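Local coordinates for molybdenum cofactor biosynthesis protein (Pyrococcus furiosus, PDB 1XI8) that probably acts as a molybdopterin molybdotransferase, a MoeA-family protein of molybdenum cofactor biosynthesis, at residues L251-G265 and Y296-V308. Sequence-based numbering, arbitrary orientation.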
loop_
_atom_site.group_PDB
_atom_site.type_symbol
_atom_site.label_atom_id
_atom_site.label_comp_id
_atom_site.label_asym_id
_atom_site.label_seq_id
_atom_site.Cartn_x
_atom_site.Cartn_y
_atom_site.Cartn_z
ATOM N N LEU A 251 2.411 32.069 -0.347
ATOM C CA LEU A 251 1.543 31.450 -1.347
ATOM C C LEU A 251 2.088 31.654 -2.734
ATOM O O LEU A 251 2.264 30.705 -3.499
ATOM C CB LEU A 251 0.130 32.031 -1.302
ATOM C CG LEU A 251 -0.839 31.359 -0.334
ATOM C CD1 LEU A 251 -2.119 32.164 -0.248
ATOM C CD2 LEU A 251 -1.106 29.901 -0.747
ATOM N N GLU A 252 2.352 32.909 -3.063
ATOM C CA GLU A 252 2.828 33.255 -4.394
ATOM C C GLU A 252 4.083 32.471 -4.754
ATOM O O GLU A 252 4.229 32.029 -5.888
ATOM C CB GLU A 252 3.028 34.770 -4.516
ATOM C CG GLU A 252 1.698 35.514 -4.502
ATOM C CD GLU A 252 0.662 34.843 -5.407
ATOM O OE1 GLU A 252 -0.241 34.160 -4.868
ATOM O OE2 GLU A 252 0.760 34.981 -6.651
ATOM N N LYS A 253 4.968 32.285 -3.781
ATOM C CA LYS A 253 6.174 31.492 -3.994
ATOM C C LYS A 253 5.813 30.035 -4.315
ATOM O O LYS A 253 6.350 29.443 -5.248
ATOM C CB LYS A 253 7.074 31.560 -2.765
ATOM C CG LYS A 253 8.483 31.031 -2.974
ATOM C CD LYS A 253 9.239 30.960 -1.642
ATOM C CE LYS A 253 10.743 30.987 -1.814
ATOM N NZ LYS A 253 11.271 29.839 -2.590
ATOM N N ALA A 254 4.890 29.463 -3.551
ATOM C CA ALA A 254 4.513 28.073 -3.759
ATOM C C ALA A 254 3.788 27.881 -5.092
ATOM O O ALA A 254 4.045 26.908 -5.792
ATOM C CB ALA A 254 3.679 27.552 -2.594
ATOM N N LYS A 255 2.888 28.801 -5.441
ATOM C CA LYS A 255 2.229 28.760 -6.762
ATOM C C LYS A 255 3.248 28.758 -7.904
ATOM O O LYS A 255 3.031 28.104 -8.917
ATOM C CB LYS A 255 1.257 29.924 -6.967
ATOM C CG LYS A 255 -0.039 29.877 -6.163
ATOM C CD LYS A 255 -1.088 30.705 -6.887
ATOM C CE LYS A 255 -1.989 31.499 -5.958
ATOM N NZ LYS A 255 -2.696 32.586 -6.724
ATOM N N ARG A 256 4.356 29.480 -7.741
ATOM C CA ARG A 256 5.375 29.535 -8.785
ATOM C C ARG A 256 6.078 28.205 -8.956
ATOM O O ARG A 256 6.472 27.849 -10.055
ATOM C CB ARG A 256 6.435 30.613 -8.493
ATOM C CG ARG A 256 5.906 32.040 -8.465
ATOM C CD ARG A 256 7.033 33.086 -8.622
ATOM N NE ARG A 256 8.025 33.059 -7.543
ATOM C CZ ARG A 256 7.955 33.833 -6.462
ATOM N NH1 ARG A 256 6.942 34.683 -6.327
ATOM N NH2 ARG A 256 8.888 33.754 -5.516
ATOM N N GLU A 257 6.238 27.477 -7.863
ATOM C CA GLU A 257 7.064 26.281 -7.865
ATOM C C GLU A 257 6.279 24.971 -7.934
ATOM O O GLU A 257 6.845 23.926 -8.249
ATOM C CB GLU A 257 7.972 26.293 -6.624
ATOM C CG GLU A 257 8.772 27.588 -6.484
ATOM C CD GLU A 257 9.746 27.599 -5.303
ATOM O OE1 GLU A 257 9.789 26.624 -4.515
ATOM O OE2 GLU A 257 10.475 28.601 -5.159
ATOM N N CYS A 258 4.980 25.028 -7.642
ATOM C CA CYS A 258 4.183 23.808 -7.476
ATOM C C CYS A 258 2.955 23.724 -8.351
ATOM O O CYS A 258 2.433 24.730 -8.815
ATOM C CB CYS A 258 3.742 23.648 -6.018
ATOM S SG CYS A 258 5.089 23.582 -4.836
ATOM N N ASP A 259 2.498 22.498 -8.550
ATOM C CA ASP A 259 1.298 22.214 -9.302
ATOM C C ASP A 259 0.084 22.258 -8.369
ATOM O O ASP A 259 -1.061 22.308 -8.812
ATOM C CB ASP A 259 1.418 20.832 -9.937
ATOM C CG ASP A 259 2.711 20.655 -10.721
ATOM O OD1 ASP A 259 3.682 20.094 -10.156
ATOM O OD2 ASP A 259 2.754 21.088 -11.900
ATOM N N LEU A 260 0.339 22.245 -7.070
ATOM C CA LEU A 260 -0.726 22.189 -6.094
ATOM C C LEU A 260 -0.173 22.690 -4.766
ATOM O O LEU A 260 0.954 22.365 -4.405
ATOM C CB LEU A 260 -1.208 20.748 -5.980
ATOM C CG LEU A 260 -2.628 20.386 -5.578
ATOM C CD1 LEU A 260 -3.649 21.203 -6.324
ATOM C CD2 LEU A 260 -2.831 18.905 -5.858
ATOM N N VAL A 261 -0.957 23.492 -4.049
ATOM C CA VAL A 261 -0.515 24.051 -2.786
ATOM C C VAL A 261 -1.510 23.768 -1.667
ATOM O O VAL A 261 -2.712 23.948 -1.838
ATOM C CB VAL A 261 -0.296 25.572 -2.887
ATOM C CG1 VAL A 261 0.176 26.122 -1.557
ATOM C CG2 VAL A 261 0.707 25.886 -3.972
ATOM N N LEU A 262 -0.992 23.322 -0.526
ATOM C CA LEU A 262 -1.796 23.096 0.660
ATOM C C LEU A 262 -1.376 24.063 1.748
ATOM O O LEU A 262 -0.226 24.069 2.181
ATOM C CB LEU A 262 -1.617 21.669 1.167
ATOM C CG LEU A 262 -1.809 20.537 0.165
ATOM C CD1 LEU A 262 -1.517 19.209 0.812
ATOM C CD2 LEU A 262 -3.205 20.553 -0.359
ATOM N N ILE A 263 -2.310 24.893 2.185
ATOM C CA ILE A 263 -2.072 25.783 3.320
ATOM C C ILE A 263 -2.989 25.383 4.469
ATOM O O ILE A 263 -4.203 25.389 4.336
ATOM C CB ILE A 263 -2.280 27.271 2.943
ATOM C CG1 ILE A 263 -2.062 28.174 4.156
ATOM C CG2 ILE A 263 -3.663 27.505 2.333
ATOM C CD1 ILE A 263 -2.010 29.655 3.818
ATOM N N THR A 264 -2.416 25.005 5.597
ATOM C CA THR A 264 -3.240 24.644 6.748
ATOM C C THR A 264 -3.543 25.877 7.550
ATOM O O THR A 264 -3.030 26.948 7.264
ATOM C CB THR A 264 -2.525 23.664 7.667
ATOM O OG1 THR A 264 -1.330 24.271 8.174
ATOM C CG2 THR A 264 -2.177 22.404 6.907
ATOM N N GLY A 265 -4.376 25.733 8.569
ATOM C CA GLY A 265 -4.597 26.831 9.500
ATOM C C GLY A 265 -5.724 27.717 9.045
ATOM O O GLY A 265 -6.866 27.471 9.431
ATOM N N TYR A 296 -11.174 25.488 -2.059
ATOM C CA TYR A 296 -10.265 25.250 -3.151
ATOM C C TYR A 296 -10.374 26.362 -4.165
ATOM O O TYR A 296 -11.445 26.910 -4.376
ATOM C CB TYR A 296 -10.548 23.929 -3.870
ATOM C CG TYR A 296 -9.719 23.855 -5.133
ATOM C CD1 TYR A 296 -10.268 24.173 -6.381
ATOM C CD2 TYR A 296 -8.364 23.525 -5.069
ATOM C CE1 TYR A 296 -9.487 24.135 -7.539
ATOM C CE2 TYR A 296 -7.580 23.476 -6.209
ATOM C CZ TYR A 296 -8.140 23.781 -7.441
ATOM O OH TYR A 296 -7.348 23.731 -8.558
ATOM N N GLY A 297 -9.259 26.678 -4.807
ATOM C CA GLY A 297 -9.243 27.633 -5.895
ATOM C C GLY A 297 -7.828 27.822 -6.367
ATOM O O GLY A 297 -6.913 27.883 -5.560
ATOM N N GLU A 298 -7.641 27.907 -7.677
ATOM C CA GLU A 298 -6.332 28.225 -8.249
ATOM C C GLU A 298 -5.200 27.350 -7.697
ATOM O O GLU A 298 -4.184 27.856 -7.221
ATOM C CB GLU A 298 -5.991 29.703 -8.018
ATOM C CG GLU A 298 -7.148 30.654 -8.216
ATOM C CD GLU A 298 -6.746 32.102 -8.006
ATOM O OE1 GLU A 298 -6.912 32.617 -6.870
ATOM O OE2 GLU A 298 -6.249 32.718 -8.976
ATOM N N ARG A 299 -5.396 26.034 -7.761
ATOM C CA ARG A 299 -4.357 25.054 -7.410
ATOM C C ARG A 299 -4.030 25.005 -5.904
ATOM O O ARG A 299 -3.084 24.341 -5.487
ATOM C CB ARG A 299 -3.081 25.283 -8.256
ATOM C CG ARG A 299 -3.260 25.194 -9.785
ATOM C CD ARG A 299 -3.776 23.817 -10.172
ATOM N NE ARG A 299 -3.758 23.511 -11.609
ATOM C CZ ARG A 299 -2.920 22.649 -12.179
ATOM N NH1 ARG A 299 -2.030 22.006 -11.435
ATOM N NH2 ARG A 299 -2.970 22.429 -13.491
ATOM N N VAL A 300 -4.812 25.702 -5.087
ATOM C CA VAL A 300 -4.551 25.695 -3.653
ATOM C C VAL A 300 -5.741 25.222 -2.826
ATOM O O VAL A 300 -6.871 25.660 -3.022
ATOM C CB VAL A 300 -4.045 27.078 -3.135
ATOM C CG1 VAL A 300 -4.937 28.154 -3.606
ATOM C CG2 VAL A 300 -4.014 27.087 -1.617
ATOM N N PHE A 301 -5.477 24.309 -1.902
ATOM C CA PHE A 301 -6.492 23.907 -0.946
ATOM C C PHE A 301 -6.272 24.660 0.343
ATOM O O PHE A 301 -5.185 24.625 0.908
ATOM C CB PHE A 301 -6.421 22.411 -0.656
ATOM C CG PHE A 301 -6.926 21.549 -1.763
ATOM C CD1 PHE A 301 -6.048 21.009 -2.696
ATOM C CD2 PHE A 301 -8.276 21.260 -1.868
ATOM C CE1 PHE A 301 -6.514 20.198 -3.719
ATOM C CE2 PHE A 301 -8.744 20.451 -2.879
ATOM C CZ PHE A 301 -7.863 19.915 -3.811
ATOM N N VAL A 302 -7.302 25.352 0.804
ATOM C CA VAL A 302 -7.256 25.995 2.111
ATOM C C VAL A 302 -7.725 24.948 3.105
ATOM O O VAL A 302 -8.909 24.635 3.162
ATOM C CB VAL A 302 -8.131 27.273 2.155
ATOM C CG1 VAL A 302 -8.209 27.845 3.576
ATOM C CG2 VAL A 302 -7.574 28.311 1.205
ATOM N N MET A 303 -6.786 24.389 3.864
ATOM C CA MET A 303 -7.091 23.246 4.737
ATOM C C MET A 303 -7.194 23.614 6.220
ATOM O O MET A 303 -6.846 24.712 6.625
ATOM C CB MET A 303 -6.077 22.110 4.525
ATOM C CG MET A 303 -5.985 21.616 3.095
ATOM S SD MET A 303 -4.822 20.249 2.844
ATOM C CE MET A 303 -5.780 18.811 3.306
ATOM N N SER A 304 -7.677 22.680 7.026
ATOM C CA SER A 304 -7.851 22.915 8.453
ATOM C C SER A 304 -6.532 22.908 9.228
ATOM O O SER A 304 -5.460 22.639 8.681
ATOM C CB SER A 304 -8.805 21.865 9.027
ATOM O OG SER A 304 -8.835 21.881 10.451
ATOM N N GLY A 305 -6.622 23.208 10.517
ATOM C CA GLY A 305 -5.479 23.117 11.399
ATOM C C GLY A 305 -5.575 21.899 12.293
ATOM O O GLY A 305 -4.635 21.573 12.997
ATOM N N TYR A 306 -6.710 21.213 12.275
ATOM C CA TYR A 306 -6.871 20.055 13.142
ATOM C C TYR A 306 -6.519 18.778 12.394
ATOM O O TYR A 306 -7.097 18.489 11.350
ATOM C CB TYR A 306 -8.288 19.969 13.725
ATOM C CG TYR A 306 -8.805 21.280 14.295
ATOM C CD1 TYR A 306 -9.887 21.947 13.704
ATOM C CD2 TYR A 306 -8.212 21.856 15.418
ATOM C CE1 TYR A 306 -10.364 23.147 14.222
ATOM C CE2 TYR A 306 -8.676 23.054 15.945
ATOM C CZ TYR A 306 -9.749 23.698 15.345
ATOM O OH TYR A 306 -10.204 24.895 15.872
ATOM N N PRO A 307 -5.555 18.010 12.933
ATOM C CA PRO A 307 -5.064 16.752 12.382
ATOM C C PRO A 307 -6.129 15.859 11.734
ATOM O O PRO A 307 -5.914 15.398 10.616
ATOM C CB PRO A 307 -4.474 16.060 13.602
ATOM C CG PRO A 307 -3.990 17.157 14.436
ATOM C CD PRO A 307 -4.840 18.365 14.170
ATOM N N VAL A 308 -7.251 15.612 12.415
ATOM C CA VAL A 308 -8.260 14.696 11.873
ATOM C C VAL A 308 -9.046 15.348 10.724
ATOM O O VAL A 308 -9.431 14.677 9.781
ATOM C CB VAL A 308 -9.204 14.111 12.961
ATOM C CG1 VAL A 308 -10.215 15.099 13.329
ATOM C CG2 VAL A 308 -9.936 12.894 12.443
#
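The backbone O of Arg299 takes up the amide N of Val261 at 2.7 Å, while CA of Leu260 makes a CA-H...O contact with the same oxygen. Two residues on, Phe301 N donates to Val261 O at 2.8 Å; the exchange continues through Ile263 N to Phe301 O and Met303 N to Ile263 O. Strands 260-263 and 300-302 thus run parallel, their short axes at 16°, in the mixed sheet of the probable molybdopterin-binding domain, with strand 191-196 on the other edge of 260-263 and the antiparallel 295-297 on that of 300-302. The side chain of Arg299, bent at the CB-CG bond (chi2 -60°), brings its aliphatic part alongside Asp259 O, and Arg299 NH1 donates to Asp259 O at 2.8 Å, in the guanidinium plane and on a carbonyl lone pair. A leucine in place of Arg299 would probably leave Asp259 O without its guanidinium donor and the turn into strand 260-263 less firmly tied. On one face, Leu262 lies alongside Phe301, with Leu262 CD2 3.7 Å from Phe301 CD1; Leu262 CD2 is also 3.6 Å from Met303 SD, and helix 307-326 adds Val318 against Leu262 and Phe301. On the opposite face, Val300 CG2 touches Ile263 CG2 at 4.0 Å, and Val300 crosses Leu251 of helix 244-257 at about a right angle, CG2 to CD2.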